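Local structure of extracellular subtilisin-like serine proteinase (Vibrio sp. PA-44, 1SH7) at residues A[14-19]-A[181-186]; A[160-165]-A[193-198]; A[252-257]-A[268-273]. The protein probably cleaves peptide bonds as a secreted, calcium-binding, subtilisin-like serine endopeptidase of a cold-adapted bacterium. All coordinates share one frame; numbering follows the deposited sequence.

Contact 1 of 3, residues A[14-19]-A[181-186]; sequences RNLPLD and SSDSRS. With CA (calcium ion), chain E.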
loop_
_atom_site.group_PDB
_atom_site.type_symbol
_atom_site.label_atom_id
_atom_site.label_comp_id
_atom_site.label_asym_id
_atom_site.label_seq_id
_atom_site.Cartn_x
_atom_site.Cartn_y
_atom_site.Cartn_z
ATOM N N ARG A 14 11.108 0.885 -16.172
ATOM C CA ARG A 14 11.608 -0.473 -16.038
ATOM C C ARG A 14 12.978 -0.509 -15.370
ATOM O O ARG A 14 13.210 -1.303 -14.489
ATOM C CB ARG A 14 11.683 -1.103 -17.438
ATOM C CG ARG A 14 10.316 -1.326 -18.096
ATOM C CD ARG A 14 9.421 -2.217 -17.285
ATOM N NE ARG A 14 8.152 -2.519 -17.967
ATOM C CZ ARG A 14 7.135 -3.119 -17.359
ATOM N NH1 ARG A 14 7.249 -3.463 -16.096
ATOM N NH2 ARG A 14 6.001 -3.387 -18.008
ATOM N N ASN A 15 13.892 0.369 -15.801
ATOM C CA ASN A 15 15.294 0.237 -15.445
ATOM C C ASN A 15 15.854 1.488 -14.797
ATOM O O ASN A 15 15.364 2.569 -15.007
ATOM C CB ASN A 15 16.131 -0.078 -16.689
ATOM C CG ASN A 15 15.981 -1.500 -17.149
ATOM O OD1 ASN A 15 16.163 -2.463 -16.373
ATOM N ND2 ASN A 15 15.612 -1.655 -18.394
ATOM N N LEU A 16 16.911 1.349 -14.024
ATOM C CA LEU A 16 17.658 2.533 -13.603
ATOM C C LEU A 16 18.475 2.983 -14.834
ATOM O O LEU A 16 18.688 2.174 -15.739
ATOM C CB LEU A 16 18.548 2.222 -12.412
ATOM C CG LEU A 16 17.834 1.873 -11.103
ATOM C CD1 LEU A 16 18.810 1.350 -10.026
ATOM C CD2 LEU A 16 17.053 3.052 -10.592
ATOM N N PRO A 17 18.919 4.235 -14.897
ATOM C CA PRO A 17 18.779 5.235 -13.825
ATOM C C PRO A 17 17.416 5.903 -13.733
ATOM O O PRO A 17 16.653 5.907 -14.710
ATOM C CB PRO A 17 19.825 6.298 -14.232
ATOM C CG PRO A 17 19.800 6.269 -15.713
ATOM C CD PRO A 17 19.619 4.800 -16.076
ATOM N N LEU A 18 17.116 6.480 -12.563
ATOM C CA LEU A 18 15.960 7.354 -12.364
ATOM C C LEU A 18 16.012 8.574 -13.274
ATOM O O LEU A 18 17.086 9.031 -13.643
ATOM C CB LEU A 18 15.904 7.816 -10.912
ATOM C CG LEU A 18 15.819 6.746 -9.837
ATOM C CD1 LEU A 18 15.968 7.411 -8.455
ATOM C CD2 LEU A 18 14.484 5.963 -9.955
ATOM N N ASP A 19 14.862 9.092 -13.686
ATOM C CA ASP A 19 14.831 10.271 -14.567
ATOM C C ASP A 19 14.177 11.503 -13.948
ATOM O O ASP A 19 13.928 12.502 -14.639
ATOM C CB ASP A 19 14.135 9.945 -15.898
ATOM C CG ASP A 19 12.646 9.720 -15.735
ATOM O OD1 ASP A 19 11.949 9.566 -16.769
ATOM O OD2 ASP A 19 12.086 9.687 -14.600
ATOM N N SER A 181 16.381 2.956 -3.687
ATOM C CA SER A 181 16.591 3.574 -5.004
ATOM C C SER A 181 17.751 3.005 -5.825
ATOM O O SER A 181 17.878 3.316 -7.031
ATOM C CB SER A 181 16.729 5.078 -4.856
ATOM O OG SER A 181 17.928 5.419 -4.196
ATOM N N SER A 182 18.571 2.173 -5.199
ATOM C CA SER A 182 19.592 1.399 -5.899
ATOM C C SER A 182 19.111 0.039 -6.396
ATOM O O SER A 182 19.896 -0.769 -6.852
ATOM C CB SER A 182 20.809 1.222 -5.001
ATOM O OG SER A 182 20.557 0.274 -3.985
ATOM N N ASP A 183 17.813 -0.198 -6.300
ATOM C CA ASP A 183 17.190 -1.480 -6.603
ATOM C C ASP A 183 17.596 -2.655 -5.724
ATOM O O ASP A 183 17.318 -3.783 -6.056
ATOM C CB ASP A 183 17.328 -1.821 -8.094
ATOM C CG ASP A 183 16.262 -1.128 -8.945
ATOM O OD1 ASP A 183 15.336 -0.488 -8.365
ATOM O OD2 ASP A 183 16.272 -1.177 -10.205
ATOM N N SER A 184 18.223 -2.403 -4.574
ATOM C CA SER A 184 18.389 -3.488 -3.607
ATOM C C SER A 184 17.115 -3.672 -2.812
ATOM O O SER A 184 16.428 -2.706 -2.512
ATOM C CB SER A 184 19.538 -3.210 -2.631
ATOM O OG SER A 184 19.667 -4.277 -1.671
ATOM N N ARG A 185 16.812 -4.912 -2.451
ATOM C CA ARG A 185 15.933 -5.156 -1.324
ATOM C C ARG A 185 16.443 -4.347 -0.136
ATOM O O ARG A 185 17.628 -4.346 0.102
ATOM C CB ARG A 185 15.972 -6.649 -0.951
ATOM C CG ARG A 185 15.078 -7.038 0.230
ATOM C CD ARG A 185 15.201 -8.489 0.734
ATOM N NE ARG A 185 16.527 -8.785 1.302
ATOM C CZ ARG A 185 16.848 -8.820 2.596
ATOM N NH1 ARG A 185 15.949 -8.602 3.550
ATOM N NH2 ARG A 185 18.104 -9.089 2.933
ATOM N N SER A 186 15.566 -3.638 0.577
ATOM C CA SER A 186 15.957 -2.941 1.818
ATOM C C SER A 186 16.417 -3.995 2.794
ATOM O O SER A 186 15.792 -5.069 2.892
ATOM C CB SER A 186 14.774 -2.169 2.407
ATOM O OG SER A 186 14.214 -1.314 1.424
HETATM CA CA CA E . 10.625 7.932 -13.675
HETATM O O HOH W 1 10.092 8.101 -15.915
#

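Contact 2 of 3, residues A[160-165]-A[193-198]; sequences ADACNT and SCVDLF. With CA (calcium ion), chain C.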
loop_
_atom_site.group_PDB
_atom_site.type_symbol
_atom_site.label_atom_id
_atom_site.label_comp_id
_atom_site.label_asym_id
_atom_site.label_seq_id
_atom_site.Cartn_x
_atom_site.Cartn_y
_atom_site.Cartn_z
ATOM N N ALA A 160 13.072 -11.347 7.825
ATOM C CA ALA A 160 12.584 -12.694 8.080
ATOM C C ALA A 160 11.581 -13.156 7.031
ATOM O O ALA A 160 11.186 -12.370 6.137
ATOM C CB ALA A 160 11.945 -12.761 9.475
ATOM N N ASP A 161 11.166 -14.420 7.139
ATOM C CA ASP A 161 10.173 -14.985 6.248
ATOM C C ASP A 161 8.814 -14.353 6.541
ATOM O O ASP A 161 8.279 -14.517 7.640
ATOM C CB ASP A 161 10.088 -16.511 6.433
ATOM C CG ASP A 161 9.349 -17.203 5.316
ATOM O OD1 ASP A 161 8.363 -16.649 4.801
ATOM O OD2 ASP A 161 9.684 -18.328 4.856
ATOM N N ALA A 162 8.250 -13.672 5.552
ATOM C CA ALA A 162 6.948 -13.031 5.717
ATOM C C ALA A 162 5.814 -14.003 6.036
ATOM O O ALA A 162 4.781 -13.600 6.581
ATOM C CB ALA A 162 6.608 -12.225 4.520
ATOM N N CYS A 163 5.996 -15.289 5.703
ATOM C CA CYS A 163 4.962 -16.293 5.973
ATOM C C CYS A 163 4.672 -16.492 7.461
ATOM O O CYS A 163 3.663 -17.066 7.797
ATOM C CB CYS A 163 5.306 -17.647 5.304
ATOM S SG CYS A 163 5.372 -17.589 3.497
ATOM N N ASN A 164 5.524 -15.976 8.339
ATOM C CA ASN A 164 5.326 -16.092 9.797
ATOM C C ASN A 164 4.670 -14.859 10.419
ATOM O O ASN A 164 4.658 -14.710 11.623
ATOM C CB ASN A 164 6.678 -16.391 10.454
ATOM C CG ASN A 164 7.248 -17.723 9.988
ATOM O OD1 ASN A 164 6.492 -18.652 9.689
ATOM N ND2 ASN A 164 8.571 -17.812 9.884
ATOM N N THR A 165 4.135 -13.974 9.563
ATOM C CA THR A 165 3.511 -12.697 9.931
ATOM C C THR A 165 2.076 -12.698 9.411
ATOM O O THR A 165 1.841 -13.136 8.278
ATOM C CB THR A 165 4.286 -11.519 9.275
ATOM O OG1 THR A 165 5.448 -11.254 10.049
ATOM C CG2 THR A 165 3.481 -10.193 9.316
ATOM N N SER A 193 8.491 -16.801 0.007
ATOM C CA SER A 193 7.394 -17.269 -0.839
ATOM C C SER A 193 6.055 -16.537 -0.651
ATOM O O SER A 193 5.225 -16.603 -1.539
ATOM C CB SER A 193 7.155 -18.759 -0.582
ATOM O OG SER A 193 6.714 -18.962 0.739
ATOM N N CYS A 194 5.821 -15.890 0.501
ATOM C CA CYS A 194 4.547 -15.178 0.730
ATOM C C CYS A 194 4.538 -13.736 0.220
ATOM O O CYS A 194 3.507 -13.097 0.232
ATOM C CB CYS A 194 4.212 -15.161 2.200
ATOM S SG CYS A 194 3.684 -16.748 2.804
ATOM N N VAL A 195 5.693 -13.227 -0.179
ATOM C CA VAL A 195 5.838 -11.863 -0.697
ATOM C C VAL A 195 5.534 -11.894 -2.205
ATOM O O VAL A 195 6.171 -12.629 -2.934
ATOM C CB VAL A 195 7.289 -11.340 -0.506
ATOM C CG1 VAL A 195 7.489 -9.993 -1.180
ATOM C CG2 VAL A 195 7.669 -11.305 0.975
ATOM N N ASP A 196 4.573 -11.092 -2.658
ATOM C CA ASP A 196 4.135 -11.105 -4.044
ATOM C C ASP A 196 4.979 -10.227 -4.946
ATOM O O ASP A 196 5.156 -10.553 -6.103
ATOM C CB ASP A 196 2.694 -10.629 -4.158
ATOM C CG ASP A 196 1.702 -11.576 -3.496
ATOM O OD1 ASP A 196 1.328 -12.598 -4.106
ATOM O OD2 ASP A 196 1.233 -11.372 -2.382
ATOM N N LEU A 197 5.475 -9.118 -4.407
ATOM C CA LEU A 197 6.329 -8.178 -5.163
ATOM C C LEU A 197 6.970 -7.160 -4.230
ATOM O O LEU A 197 6.578 -7.049 -3.065
ATOM C CB LEU A 197 5.542 -7.457 -6.281
ATOM C CG LEU A 197 4.669 -6.242 -5.922
ATOM C CD1 LEU A 197 4.073 -5.549 -7.132
ATOM C CD2 LEU A 197 3.550 -6.694 -4.996
ATOM N N PHE A 198 7.949 -6.426 -4.764
ATOM C CA PHE A 198 8.654 -5.370 -4.069
ATOM C C PHE A 198 8.135 -4.018 -4.558
ATOM O O PHE A 198 7.729 -3.870 -5.713
ATOM C CB PHE A 198 10.172 -5.436 -4.377
ATOM C CG PHE A 198 10.873 -6.603 -3.720
ATOM C CD1 PHE A 198 11.124 -7.786 -4.427
ATOM C CD2 PHE A 198 11.262 -6.534 -2.400
ATOM C CE1 PHE A 198 11.730 -8.857 -3.820
ATOM C CE2 PHE A 198 11.875 -7.630 -1.793
ATOM C CZ PHE A 198 12.110 -8.782 -2.509
HETATM CA CA CA C . -0.280 -13.187 -2.344
HETATM O O HOH W 2 7.556 -15.157 2.639
HETATM O O HOH W 3 9.863 -18.367 1.932
HETATM O O HOH W 4 1.812 -14.159 -1.749
HETATM O O HOH W 5 -1.567 -12.962 -4.278
HETATM O O HOH W 6 0.002 -12.962 0.087
HETATM O O HOH W 7 -0.165 -15.501 -3.389
#

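Contact 3 of 3, residues A[252-257]-A[268-273]; sequences RASENK and LLYSLA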
loop_
_atom_site.group_PDB
_atom_site.type_symbol
_atom_site.label_atom_id
_atom_site.label_comp_id
_atom_site.label_asym_id
_atom_site.label_seq_id
_atom_site.Cartn_x
_atom_site.Cartn_y
_atom_site.Cartn_z
ATOM N N ARG A 252 2.194 -6.910 -15.090
ATOM C CA ARG A 252 2.784 -5.602 -15.411
ATOM C C ARG A 252 4.117 -5.295 -14.697
ATOM O O ARG A 252 4.830 -4.348 -15.093
ATOM C CB ARG A 252 1.799 -4.491 -15.117
ATOM C CG ARG A 252 0.592 -4.508 -16.029
ATOM C CD ARG A 252 -0.439 -3.488 -15.713
ATOM N NE ARG A 252 -1.439 -3.455 -16.790
ATOM C CZ ARG A 252 -2.484 -2.648 -16.827
ATOM N NH1 ARG A 252 -2.710 -1.799 -15.831
ATOM N NH2 ARG A 252 -3.300 -2.688 -17.886
ATOM N N ALA A 253 4.485 -6.087 -13.692
ATOM C CA ALA A 253 5.639 -5.783 -12.863
ATOM C C ALA A 253 6.908 -5.918 -13.691
ATOM O O ALA A 253 6.986 -6.726 -14.598
ATOM C CB ALA A 253 5.739 -6.720 -11.651
ATOM N N SER A 254 7.892 -5.124 -13.339
ATOM C CA SER A 254 9.256 -5.220 -13.876
ATOM C C SER A 254 9.976 -6.414 -13.278
ATOM O O SER A 254 9.958 -6.615 -12.056
ATOM C CB SER A 254 10.032 -3.938 -13.552
ATOM O OG SER A 254 9.334 -2.798 -13.994
ATOM N N GLU A 255 10.572 -7.234 -14.131
ATOM C CA GLU A 255 11.195 -8.501 -13.709
ATOM C C GLU A 255 12.710 -8.418 -13.591
ATOM O O GLU A 255 13.358 -7.793 -14.415
ATOM C CB GLU A 255 10.925 -9.603 -14.737
ATOM C CG GLU A 255 9.463 -9.878 -14.978
ATOM C CD GLU A 255 9.233 -10.957 -16.067
ATOM O OE1 GLU A 255 8.266 -11.721 -15.912
ATOM O OE2 GLU A 255 9.995 -11.047 -17.062
ATOM N N ASN A 256 13.267 -9.105 -12.592
ATOM C CA ASN A 256 14.712 -9.277 -12.454
ATOM C C ASN A 256 15.513 -7.985 -12.334
ATOM O O ASN A 256 16.668 -7.947 -12.757
ATOM C CB ASN A 256 15.266 -10.114 -13.606
ATOM C CG ASN A 256 14.687 -11.498 -13.611
ATOM O OD1 ASN A 256 14.074 -11.927 -14.595
ATOM N ND2 ASN A 256 14.865 -12.206 -12.501
ATOM N N LYS A 257 14.912 -6.965 -11.719
ATOM C CA LYS A 257 15.604 -5.679 -11.450
ATOM C C LYS A 257 16.231 -5.567 -10.051
ATOM O O LYS A 257 17.150 -4.741 -9.825
ATOM C CB LYS A 257 14.665 -4.487 -11.645
ATOM C CG LYS A 257 13.832 -4.568 -12.878
ATOM C CD LYS A 257 14.681 -4.578 -14.123
ATOM C CE LYS A 257 13.783 -4.596 -15.323
ATOM N NZ LYS A 257 14.549 -4.686 -16.621
ATOM N N LEU A 268 9.170 -6.068 -9.326
ATOM C CA LEU A 268 9.140 -4.731 -8.793
ATOM C C LEU A 268 7.929 -3.973 -9.370
ATOM O O LEU A 268 7.630 -4.035 -10.583
ATOM C CB LEU A 268 10.442 -4.012 -9.166
ATOM C CG LEU A 268 10.638 -2.567 -8.713
ATOM C CD1 LEU A 268 10.738 -2.516 -7.218
ATOM C CD2 LEU A 268 11.853 -1.929 -9.385
ATOM N N LEU A 269 7.262 -3.224 -8.510
ATOM C CA LEU A 269 6.050 -2.476 -8.886
ATOM C C LEU A 269 6.267 -1.577 -10.069
ATOM O O LEU A 269 7.274 -0.878 -10.152
ATOM C CB LEU A 269 5.638 -1.607 -7.713
ATOM C CG LEU A 269 4.205 -1.221 -7.356
ATOM C CD1 LEU A 269 4.078 0.197 -6.864
ATOM C CD2 LEU A 269 3.078 -1.642 -8.280
ATOM N N TYR A 270 5.289 -1.597 -10.978
ATOM C CA TYR A 270 5.247 -0.783 -12.173
ATOM C C TYR A 270 3.829 -0.248 -12.315
ATOM O O TYR A 270 2.874 -0.993 -12.200
ATOM C CB TYR A 270 5.637 -1.621 -13.392
ATOM C CG TYR A 270 5.715 -0.904 -14.712
ATOM C CD1 TYR A 270 6.780 -0.055 -15.018
ATOM C CD2 TYR A 270 4.747 -1.129 -15.704
ATOM C CE1 TYR A 270 6.876 0.557 -16.279
ATOM C CE2 TYR A 270 4.836 -0.525 -16.934
ATOM C CZ TYR A 270 5.917 0.327 -17.224
ATOM O OH TYR A 270 5.996 0.918 -18.467
ATOM N N SER A 271 3.718 1.048 -12.573
ATOM C CA SER A 271 2.466 1.774 -12.389
ATOM C C SER A 271 1.644 1.917 -13.679
ATOM O O SER A 271 0.496 2.358 -13.619
ATOM C CB SER A 271 2.768 3.172 -11.863
ATOM O OG SER A 271 3.463 3.956 -12.835
ATOM N N LEU A 272 2.261 1.574 -14.808
ATOM C CA LEU A 272 1.741 1.877 -16.129
ATOM C C LEU A 272 1.120 0.658 -16.800
ATOM O O LEU A 272 1.419 -0.475 -16.438
ATOM C CB LEU A 272 2.865 2.435 -17.002
ATOM C CG LEU A 272 3.602 3.686 -16.500
ATOM C CD1 LEU A 272 4.698 4.144 -17.501
ATOM C CD2 LEU A 272 2.576 4.792 -16.254
ATOM N N ALA A 273 0.278 0.899 -17.800
ATOM C CA ALA A 273 -0.542 -0.154 -18.382
ATOM C C ALA A 273 0.147 -0.895 -19.526
ATOM O O ALA A 273 -0.309 -0.815 -20.668
ATOM C CB ALA A 273 -1.886 0.434 -18.873
HETATM O O HOH W 8 9.226 -0.912 -12.099
#

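Contact 1 of 3, residues A[14-19]-A[181-186]
The carboxylate of Asp183 carries the end of Leu16 on one of its flat faces: Leu16 CD1 stands 3.7 Å from Asp183 CG, almost straight above the plane, and Leu16 CG is 3.5 Å from Asp183 OD2. Lys257 lies on the other face, and OD2 also pairs with Arg10 in a salt bridge. Since Leu16 rests on Arg10 as well, its branched, apolar end lies against this ion pair, which would probably strengthen the attraction by keeping water back. Leu16 gets there with CG anti to its own carbonyl carbon (chi1 -66°). Its two methyls straddle the backbone oxygen of the other segment, Leu16 CD2 lying 3.7 Å from Ser181 O. Asp183 itself has a left-handed backbone (phi 63°), and its side chain is buried. In the subtilisin fold this is where the loop leaving strand 174-179 of the central parallel sheet meets the calcium-binding loop behind helix 6-11. Leu18 adds only a light touch, its CD1 4.4 Å from Ser181 CB, while the same side chain packs on Asp9 and Arg10. Between the two leucines the cis peptide bond before Pro17 bends the chain, a role for which proline is well suited. Beyond them Asp19 reaches the calcium ion with one oxygen, OD2 at 2.5 Å; Asp19 OD1 instead accepts a hydrogen bond from a metal-bound water, 2.5 Å away. Asp9, Asp12, Gln13 and Asn21 complete the site, an array of oxygen donors suited to this hard cation.

Contact 2 of 3, residues A[160-165]-A[193-198]
A disulfide joins Cys163 and Cys194, SG to SG at 2.0 Å, with a right-handed twist about the sulfur-sulfur bond of 109°, somewhat wider than a right angle. Each SG lies anti to its own carbonyl carbon, which lets the short cysteine arms meet across backbones only 5.4 Å apart at their CA atoms. Ser193 OG borders the bridge, 3.4 Å from Cys163 SG. On the buried side Ala162 CB meets Val195 CG2 at 3.8 Å; alanine is short enough to let the chains approach, and a branch of valine packs against it. The polar side is spanned by Asp161 through two waters. One gives a proton to Asp161 OD1 and accepts from Cys194 N, while the second links Asp161 OD2 to Ser193 N in the same way. Asp161 OD1 also takes the N-H of Cys163 at 2.9 Å, on its anti side and 29° out of the carboxylate plane: an Asx turn that fixes the start of the short 3-10 segment. Further on, Asp196 holds the calcium ion with both oxygens, the nearer being OD2 at 2.4 Å, and Pro171 O, Gly173 O and four waters complete the shell. One of those waters donates to Cys194 O, so the loop before edge strand 197-200 is held covalently at Cys194 and, two residues on, by the calcium directly through Asp196, which probably limits its movement.

Contact 3 of 3, residues A[252-257]-A[268-273]
Ser254 and Leu268 form the close part of this contact, an antiparallel hydrogen-bonded pair in which each residue gives its N-H to the other's carbonyl oxygen. Leu268 N gives to Ser254 O at 2.9 Å in a nearly straight bond (163°), whereas Ser254 N reaches Leu268 O at a more bent 143°. Ala253 presses its CB to 3.5 Å from that same Leu268 O, a spacing that suits a lone methyl. Tyr270 follows closely: its CB and CD2 both lie 3.3 Å from Arg252 O, the ring being carried there by a CG anti to the backbone N (chi1 -177°). Nearby, 3.9 Å from Tyr270 CD1, is the Ser254 hydroxyl OG, buried but provided for by Arg14 and by a water that donates to Leu269 O. The pair is a two-stranded antiparallel sheet, strands 254-255 and 267-268, formed directly after helix 242-252 and beside edge strand 197-200 of the subtilisin core. Nearer solvent the packing stays close at Arg252, whose extended chain lays its guanidinium against Ala273, with Ala273 CA 3.5 Å from the plane, over its centre. Glu236 forms a salt bridge with NH1 and Tyr233 adds a cation-pi contact, so a long side chain ending in a flat cation suits the place. The loose end is Lys257, which touches Leu268 only lightly, CB to CD2 at 4.4 Å, before its chain leads away to a hydrogen bond with Asn15.

Overall arrangement
The three contacts lie in the catalytic domain of a longer precursor. Contacts 1 and 3 are neighbours, their centres 12 Å apart, and segment 14-19 serves both: Asn15 OD1 meets Lys257 NZ at 2.8 Å, and the guanidinium of Arg14 makes a cation-pi contact with Tyr270. Contact 2 lies farther off, about 18 Å from contact 3 and 21 Å from contact 1, centre to centre. Strand 197-200 bridges the gap, with Phe198 O 2.9 Å from Leu269 N and the Phe198 ring packed on Arg185. Contacts 1 and 2 each include a calcium ligand. Contact 2 approaches the active site, the Ala162 side chain being about 10 Å from the bound phenylmethanesulfonic acid.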